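Local coordinates for secreted effector protein sseI (Salmonella enterica subsp. enterica serovar Typhimurium, PDB 4G29) that serves as a secreted virulence effector and probably acts as an enzyme, through a catalytic domain of the cysteine protease superfamily, at residues A19-E24 / S50-E55; E24-Q27 / I31-K34; K56-I61 / Y92-S97. One frame throughout, in Å; residues are numbered along the deposited sequence.

Contact 1 of 3, residues A19-E24 / S50-E55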
# COMPACT_ATOMS: atom_id res chain seq x y z
N ALA A 19 -12.16 -1.16 -12.74
CA ALA A 19 -13.23 -0.17 -12.59
C ALA A 19 -14.47 -0.84 -12.02
O ALA A 19 -15.10 -0.32 -11.08
CB ALA A 19 -13.54 0.52 -13.92
N ALA A 20 -14.79 -2.02 -12.53
CA ALA A 20 -15.94 -2.78 -12.02
C ALA A 20 -15.75 -3.21 -10.57
O ALA A 20 -16.70 -3.15 -9.77
CB ALA A 20 -16.22 -3.99 -12.84
N TYR A 21 -14.55 -3.68 -10.24
CA TYR A 21 -14.23 -4.06 -8.88
C TYR A 21 -14.36 -2.89 -7.91
O TYR A 21 -14.90 -3.06 -6.82
CB TYR A 21 -12.81 -4.63 -8.81
CG TYR A 21 -12.62 -5.97 -9.50
CD1 TYR A 21 -13.67 -6.92 -9.62
CD2 TYR A 21 -11.40 -6.33 -10.00
CE1 TYR A 21 -13.47 -8.17 -10.24
CE2 TYR A 21 -11.20 -7.58 -10.60
CZ TYR A 21 -12.25 -8.48 -10.73
OH TYR A 21 -12.03 -9.69 -11.32
N LEU A 22 -13.88 -1.71 -8.30
CA LEU A 22 -14.04 -0.53 -7.43
C LEU A 22 -15.52 -0.20 -7.20
O LEU A 22 -15.95 0.06 -6.09
CB LEU A 22 -13.28 0.67 -7.95
CG LEU A 22 -13.30 1.94 -7.08
CD1 LEU A 22 -12.66 1.63 -5.67
CD2 LEU A 22 -12.61 3.09 -7.77
N GLU A 23 -16.33 -0.24 -8.25
CA GLU A 23 -17.75 -0.02 -8.08
C GLU A 23 -18.41 -1.01 -7.15
O GLU A 23 -19.29 -0.66 -6.33
CB GLU A 23 -18.43 -0.08 -9.46
CG GLU A 23 -18.14 1.15 -10.29
CD GLU A 23 -18.46 2.45 -9.55
OE1 GLU A 23 -19.56 2.54 -8.93
OE2 GLU A 23 -17.59 3.37 -9.59
N GLU A 24 -18.02 -2.28 -7.29
CA GLU A 24 -18.58 -3.33 -6.47
C GLU A 24 -18.19 -3.14 -4.99
O GLU A 24 -19.03 -3.26 -4.10
CB GLU A 24 -18.08 -4.65 -7.03
CG GLU A 24 -18.83 -5.83 -6.65
CD GLU A 24 -18.34 -7.07 -7.38
OE1 GLU A 24 -17.58 -6.96 -8.41
OE2 GLU A 24 -18.75 -8.14 -6.88
N SER A 50 -9.02 -8.43 1.08
CA SER A 50 -8.59 -9.82 0.84
C SER A 50 -9.78 -10.75 0.58
O SER A 50 -9.76 -11.56 -0.37
CB SER A 50 -7.80 -10.33 2.05
OG SER A 50 -7.46 -11.70 1.87
N ASN A 51 -10.82 -10.67 1.43
CA ASN A 51 -12.01 -11.50 1.19
C ASN A 51 -12.59 -11.26 -0.20
O ASN A 51 -12.99 -12.20 -0.88
CB ASN A 51 -13.08 -11.20 2.24
CG ASN A 51 -12.71 -11.69 3.63
OD1 ASN A 51 -11.70 -12.41 3.82
ND2 ASN A 51 -13.49 -11.29 4.63
N PHE A 52 -12.67 -9.99 -0.58
CA PHE A 52 -13.18 -9.59 -1.88
C PHE A 52 -12.36 -10.22 -3.02
O PHE A 52 -12.91 -10.82 -3.95
CB PHE A 52 -13.21 -8.07 -2.02
CG PHE A 52 -13.75 -7.62 -3.34
CD1 PHE A 52 -15.11 -7.54 -3.54
CD2 PHE A 52 -12.90 -7.33 -4.41
CE1 PHE A 52 -15.61 -7.14 -4.79
CE2 PHE A 52 -13.40 -6.97 -5.65
CZ PHE A 52 -14.74 -6.85 -5.82
N MSE A 53 -11.06 -10.04 -2.95
CA MSE A 53 -10.16 -10.57 -3.96
C MSE A 53 -10.25 -12.08 -4.09
O MSE A 53 -10.30 -12.63 -5.22
CB MSE A 53 -8.72 -10.10 -3.65
CG MSE A 53 -8.52 -8.57 -3.74
SE MSE A 53 -6.71 -8.16 -3.26
CE MSE A 53 -5.83 -9.02 -4.68
N ASN A 54 -10.35 -12.78 -2.97
CA ASN A 54 -10.39 -14.21 -2.95
C ASN A 54 -11.66 -14.67 -3.63
O ASN A 54 -11.66 -15.58 -4.45
CB ASN A 54 -10.28 -14.74 -1.52
CG ASN A 54 -10.55 -16.20 -1.44
OD1 ASN A 54 -9.73 -17.02 -1.82
ND2 ASN A 54 -11.73 -16.54 -0.94
N GLU A 55 -12.75 -13.98 -3.34
CA GLU A 55 -14.01 -14.39 -3.92
C GLU A 55 -14.07 -14.08 -5.45
O GLU A 55 -14.78 -14.70 -6.20
CB GLU A 55 -15.14 -13.79 -3.11
CG GLU A 55 -16.44 -14.55 -3.30
CD GLU A 55 -17.24 -14.01 -4.44
OE1 GLU A 55 -16.98 -12.82 -4.79
OE2 GLU A 55 -18.09 -14.76 -4.99

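Contact 2 of 3, residues E24-Q27 / I31-K34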
# COMPACT_ATOMS: atom_id res chain seq x y z
N GLU A 24 -18.02 -2.28 -7.29
CA GLU A 24 -18.58 -3.33 -6.47
C GLU A 24 -18.19 -3.14 -4.99
O GLU A 24 -19.03 -3.26 -4.10
CB GLU A 24 -18.08 -4.65 -7.03
CG GLU A 24 -18.83 -5.83 -6.65
CD GLU A 24 -18.34 -7.07 -7.38
OE1 GLU A 24 -17.58 -6.96 -8.41
OE2 GLU A 24 -18.75 -8.14 -6.88
N LEU A 25 -16.94 -2.80 -4.75
CA LEU A 25 -16.51 -2.47 -3.39
C LEU A 25 -17.34 -1.31 -2.81
O LEU A 25 -17.77 -1.32 -1.63
CB LEU A 25 -15.01 -2.14 -3.37
CG LEU A 25 -14.16 -3.37 -3.51
CD1 LEU A 25 -12.78 -2.89 -3.98
CD2 LEU A 25 -14.09 -4.15 -2.17
N LYS A 26 -17.59 -0.32 -3.65
CA LYS A 26 -18.33 0.84 -3.21
C LYS A 26 -19.85 0.63 -3.02
O LYS A 26 -20.52 1.45 -2.39
CB LYS A 26 -18.06 2.02 -4.11
CG LYS A 26 -16.67 2.57 -3.93
CD LYS A 26 -16.26 3.43 -5.10
CE LYS A 26 -16.96 4.72 -5.17
NZ LYS A 26 -16.42 5.50 -6.26
N GLN A 27 -20.36 -0.48 -3.52
CA GLN A 27 -21.72 -0.93 -3.18
C GLN A 27 -21.87 -1.37 -1.72
O GLN A 27 -23.00 -1.60 -1.20
CB GLN A 27 -22.16 -2.08 -4.11
CG GLN A 27 -22.35 -1.65 -5.57
CD GLN A 27 -22.45 -2.82 -6.58
OE1 GLN A 27 -22.44 -4.01 -6.22
NE2 GLN A 27 -22.53 -2.46 -7.86
N ILE A 31 -17.47 -0.03 3.28
CA ILE A 31 -16.28 0.19 2.40
C ILE A 31 -16.38 1.53 1.65
O ILE A 31 -15.38 2.25 1.55
CB ILE A 31 -16.00 -0.99 1.43
CG1 ILE A 31 -15.74 -2.29 2.23
CG2 ILE A 31 -14.88 -0.61 0.42
CD1 ILE A 31 -15.55 -3.53 1.42
N ASN A 32 -17.56 1.86 1.14
CA ASN A 32 -17.77 3.14 0.51
C ASN A 32 -17.37 4.30 1.43
O ASN A 32 -16.68 5.22 0.99
CB ASN A 32 -19.23 3.31 0.08
CG ASN A 32 -19.40 4.53 -0.77
OD1 ASN A 32 -18.65 4.73 -1.74
ND2 ASN A 32 -20.28 5.40 -0.36
N ASN A 33 -17.77 4.24 2.69
CA ASN A 33 -17.45 5.33 3.62
C ASN A 33 -15.97 5.39 3.91
O ASN A 33 -15.42 6.48 4.04
CB ASN A 33 -18.17 5.26 4.92
CG ASN A 33 -17.68 6.35 5.92
OD1 ASN A 33 -17.77 7.57 5.63
ND2 ASN A 33 -17.06 5.93 7.03
N LYS A 34 -15.30 4.24 3.92
CA LYS A 34 -13.87 4.23 4.20
C LYS A 34 -13.07 4.71 2.97
O LYS A 34 -12.03 5.33 3.10
CB LYS A 34 -13.46 2.83 4.63
CG LYS A 34 -13.92 2.50 6.05
CD LYS A 34 -13.45 1.15 6.50
CE LYS A 34 -14.00 0.87 7.91
NZ LYS A 34 -13.42 -0.38 8.57

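Contact 3 of 3, residues K56-I61 / Y92-S97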
# COMPACT_ATOMS: atom_id res chain seq x y z
N LYS A 56 -13.25 -13.15 -5.90
CA LYS A 56 -13.13 -12.85 -7.30
C LYS A 56 -12.18 -13.79 -8.04
O LYS A 56 -12.06 -13.68 -9.27
CB LYS A 56 -12.75 -11.39 -7.51
CG LYS A 56 -13.83 -10.35 -7.21
CD LYS A 56 -15.22 -10.79 -7.68
CE LYS A 56 -16.31 -9.87 -7.23
NZ LYS A 56 -17.70 -10.32 -7.65
N GLY A 57 -11.53 -14.71 -7.32
CA GLY A 57 -10.60 -15.68 -7.93
C GLY A 57 -9.13 -15.24 -7.99
O GLY A 57 -8.36 -15.84 -8.76
N PHE A 58 -8.74 -14.24 -7.20
CA PHE A 58 -7.32 -13.94 -7.01
C PHE A 58 -6.81 -14.98 -6.03
O PHE A 58 -7.56 -15.41 -5.14
CB PHE A 58 -7.10 -12.53 -6.43
CG PHE A 58 -7.40 -11.44 -7.40
CD1 PHE A 58 -6.38 -10.83 -8.12
CD2 PHE A 58 -8.69 -11.00 -7.58
CE1 PHE A 58 -6.64 -9.85 -9.01
CE2 PHE A 58 -8.97 -10.02 -8.49
CZ PHE A 58 -7.95 -9.42 -9.19
N ASP A 59 -5.58 -15.44 -6.17
CA ASP A 59 -5.01 -16.29 -5.12
C ASP A 59 -3.60 -15.80 -4.71
O ASP A 59 -3.16 -14.69 -5.09
CB ASP A 59 -5.05 -17.76 -5.51
CG ASP A 59 -4.25 -18.05 -6.71
OD1 ASP A 59 -3.47 -17.20 -7.13
OD2 ASP A 59 -4.37 -19.19 -7.27
N ASN A 60 -2.93 -16.58 -3.87
CA ASN A 60 -1.67 -16.15 -3.28
C ASN A 60 -1.80 -14.70 -2.76
O ASN A 60 -1.01 -13.83 -3.10
CB ASN A 60 -0.50 -16.24 -4.24
CG ASN A 60 0.83 -16.04 -3.52
OD1 ASN A 60 0.90 -16.23 -2.32
ND2 ASN A 60 1.84 -15.60 -4.24
N ILE A 61 -2.77 -14.51 -1.89
CA ILE A 61 -3.06 -13.21 -1.32
C ILE A 61 -2.01 -12.90 -0.25
O ILE A 61 -1.70 -13.73 0.60
CB ILE A 61 -4.47 -13.14 -0.70
CG1 ILE A 61 -5.54 -13.54 -1.74
CG2 ILE A 61 -4.68 -11.76 -0.04
CD1 ILE A 61 -5.79 -12.55 -2.73
N TYR A 92 -1.50 -8.23 -8.79
CA TYR A 92 -2.22 -6.96 -8.70
C TYR A 92 -2.28 -6.48 -7.23
O TYR A 92 -2.34 -7.28 -6.31
CB TYR A 92 -3.63 -7.15 -9.28
CG TYR A 92 -3.55 -7.50 -10.74
CD1 TYR A 92 -3.47 -6.51 -11.72
CD2 TYR A 92 -3.42 -8.82 -11.13
CE1 TYR A 92 -3.38 -6.85 -13.05
CE2 TYR A 92 -3.31 -9.16 -12.44
CZ TYR A 92 -3.29 -8.16 -13.40
OH TYR A 92 -3.18 -8.48 -14.75
N VAL A 93 -2.23 -5.17 -7.07
CA VAL A 93 -2.29 -4.54 -5.77
C VAL A 93 -3.59 -3.76 -5.72
O VAL A 93 -3.84 -2.91 -6.56
CB VAL A 93 -1.11 -3.62 -5.53
CG1 VAL A 93 -1.15 -3.07 -4.10
CG2 VAL A 93 0.22 -4.38 -5.76
N PHE A 94 -4.42 -4.10 -4.74
CA PHE A 94 -5.58 -3.32 -4.35
C PHE A 94 -5.14 -2.41 -3.20
O PHE A 94 -4.76 -2.87 -2.09
CB PHE A 94 -6.72 -4.24 -3.92
CG PHE A 94 -7.49 -4.87 -5.05
CD1 PHE A 94 -6.91 -5.77 -5.93
CD2 PHE A 94 -8.89 -4.70 -5.11
CE1 PHE A 94 -7.67 -6.40 -6.95
CE2 PHE A 94 -9.63 -5.32 -6.04
CZ PHE A 94 -9.03 -6.16 -7.01
N ASP A 95 -5.17 -1.11 -3.46
CA ASP A 95 -4.76 -0.12 -2.49
C ASP A 95 -5.80 0.99 -2.49
O ASP A 95 -5.55 2.10 -2.98
CB ASP A 95 -3.35 0.39 -2.85
CG ASP A 95 -2.75 1.37 -1.84
OD1 ASP A 95 -3.40 1.67 -0.83
OD2 ASP A 95 -1.60 1.82 -2.10
N VAL A 96 -6.96 0.64 -1.97
CA VAL A 96 -8.14 1.49 -2.04
C VAL A 96 -8.15 2.66 -1.03
O VAL A 96 -9.08 3.45 -1.05
CB VAL A 96 -9.46 0.69 -2.01
CG1 VAL A 96 -9.49 -0.45 -3.08
CG2 VAL A 96 -9.73 0.06 -0.65
N SER A 97 -7.13 2.78 -0.19
CA SER A 97 -6.98 3.92 0.70
C SER A 97 -5.71 4.74 0.44
O SER A 97 -5.32 5.55 1.28
CB SER A 97 -7.06 3.50 2.15
OG SER A 97 -5.98 2.69 2.55

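Contact 1 of 3, residues A19-E24 / S50-E55
Tyr21 meets Phe52 where helix 18-26 packs against the last turns of helix 42-55. The two rings form an offset edge-to-face pair. Phe52 directs its edge at the face of Tyr21, with centroids 5.8 Å apart and planes at 83°. The touch is made by the far end of Phe52: Tyr21 CD1 lies 3.9 Å from Phe52 CZ, and Tyr21 CB lies 4.0 Å from Phe52 CE2. The backbone of Tyr21 joins in, its O atom also 3.9 Å from Phe52 CZ. One helical turn later comes Glu24. Its CG is anti to the backbone N (chi1 -161°) and the chain runs on extended, which carries the carboxylate along to the edge of the Phe52 ring. Glu24 CD sits 3.8 Å from Phe52 CE1, near the ring plane. The carboxylate is turned 81° from that plane. No hydrogen bond crosses between the segments. Glu24 OE2 instead makes a salt bridge with Lys56, just beyond helix 42-55. That lysine would partly offset the nearby like charge of Glu55. Tyr21 and Glu24 thus meet neighbouring parts of the outer end of Phe52, and the ring also touches Phe94 of the sheet. This is surface packing of two helices through one phenylalanine ring, on the flank of the helix that begins at Cys42, the probable nucleophile of this papain-like fold.

Contact 2 of 3, residues E24-Q27 / I31-K34
The amide of Asn32 is the flat group that touches across this contact, and it meets Lys26 through its oxygen end. Asn32 OD1 lies 3.6 Å from Lys26 CB and 3.7 Å from Lys26 CG. Lys26 CE comes almost as near, because the lysine chain bends at chi3 (71°) and brings that carbon back beside the same oxygen. The aliphatic part of the lysine therefore lies alongside OD1, while its ammonium end leads away. At the root of the side chain, Asn32 CB rests on the backbone carbonyl of Lys26, with Lys26 O 3.4 Å from Asn32 CB. All of this is van der Waals contact. No hydrogen bond joins the two segments, although the CA atoms of Lys26 and Asn32 are only 4.4 Å apart.

The apolar half of the contact is Leu25 with Ile31. The carbonyl oxygen of Leu25 sits against the branch point of the isoleucine, with Leu25 O 3.6 Å from Ile31 CB and equally close to CG2. With Ile31 CG1 beside the backbone N and the chain extended beyond it (chi2 176°), the CD1 methyl is carried to Leu25 CD2, 3.9 Å away. Leu25 is buried, and its side chain also touches Phe52 of helix 42-55. Asn28, in the link between the segments, accepts a hydrogen bond from Ile31 N through its OD1. The arrangement is a helix-loop-helix connection with a very short link: the end of helix 18-26 lies against the start of helix 29-36, and Leu25 and Ile31 pack together across the join.

Contact 3 of 3, residues K56-I61 / Y92-S97
Asp95 OD2 is gripped by both Tyr124 OH and Trp120 NE1, while Asp95 OD1 is hydrogen-bonded to His80 NE2; the aspartate sits one residue beyond Phe94, whose ring packs on Phe58. Asp95 and His80, with Cys42, probably form a Cys-His-Asp triad, consistent with a papain-like fold, and the two bonds to OD2 would help fix the aspartate. The contact itself lies further back along strand 90-95, where the loop between helix 42-55 and strand 61-69 passes that strand.

Near the start of that loop Gly57 has positive phi (91°) and closes the preceding helix with a Schellman motif. The next residue, Phe58, is turned toward the sheet. Its CG lies beside the backbone N, anti to the carbonyl carbon (chi1 -71°), which helps place the ring against two aromatic residues of the strand. These are Tyr92 and Phe94, which both point to it. All three residues are buried, and no hydrogen bond runs between the segments.

Tyr92 approaches the edge of the Phe58 ring. Its CD2 lies in the plane of the Phe58 ring, 4.0 Å from Phe58 CE1, and the two side chains cross at about a right angle. Tyr92 CB adds to the same contact, 4.1 Å from Phe58 CE1. Phe58 also has a cation-pi partner in Lys87, and Phe94 continues on to Met53 of helix 42-55.

The phenylalanines form a T-shaped, edge-to-face pair. Here Phe94 gives its edge and Phe58 its face, with centroids 5.4 Å apart. The nearest atoms are Phe94 CE1 and Phe58 CZ, at 3.8 Å.

Contacts 1 and 2 start from the same helix, 18-26, and share Glu24; their centres are about 10 Å apart. Contact 1 takes that helix to helix 42-55, and contact 2 takes its end to helix 29-36. Contact 3 follows later in the chain. Its centre lies about 8 Å from that of contact 1 and about 15 Å from that of contact 2. A probable hydrogen bond between Met53 O and Phe58 N ties contact 1 to contact 3. The three contacts thus join the N-terminal helices to helix 42-55, and that helix's exit loop to the strand of the antiparallel sheet that carries the probable catalytic Asp95.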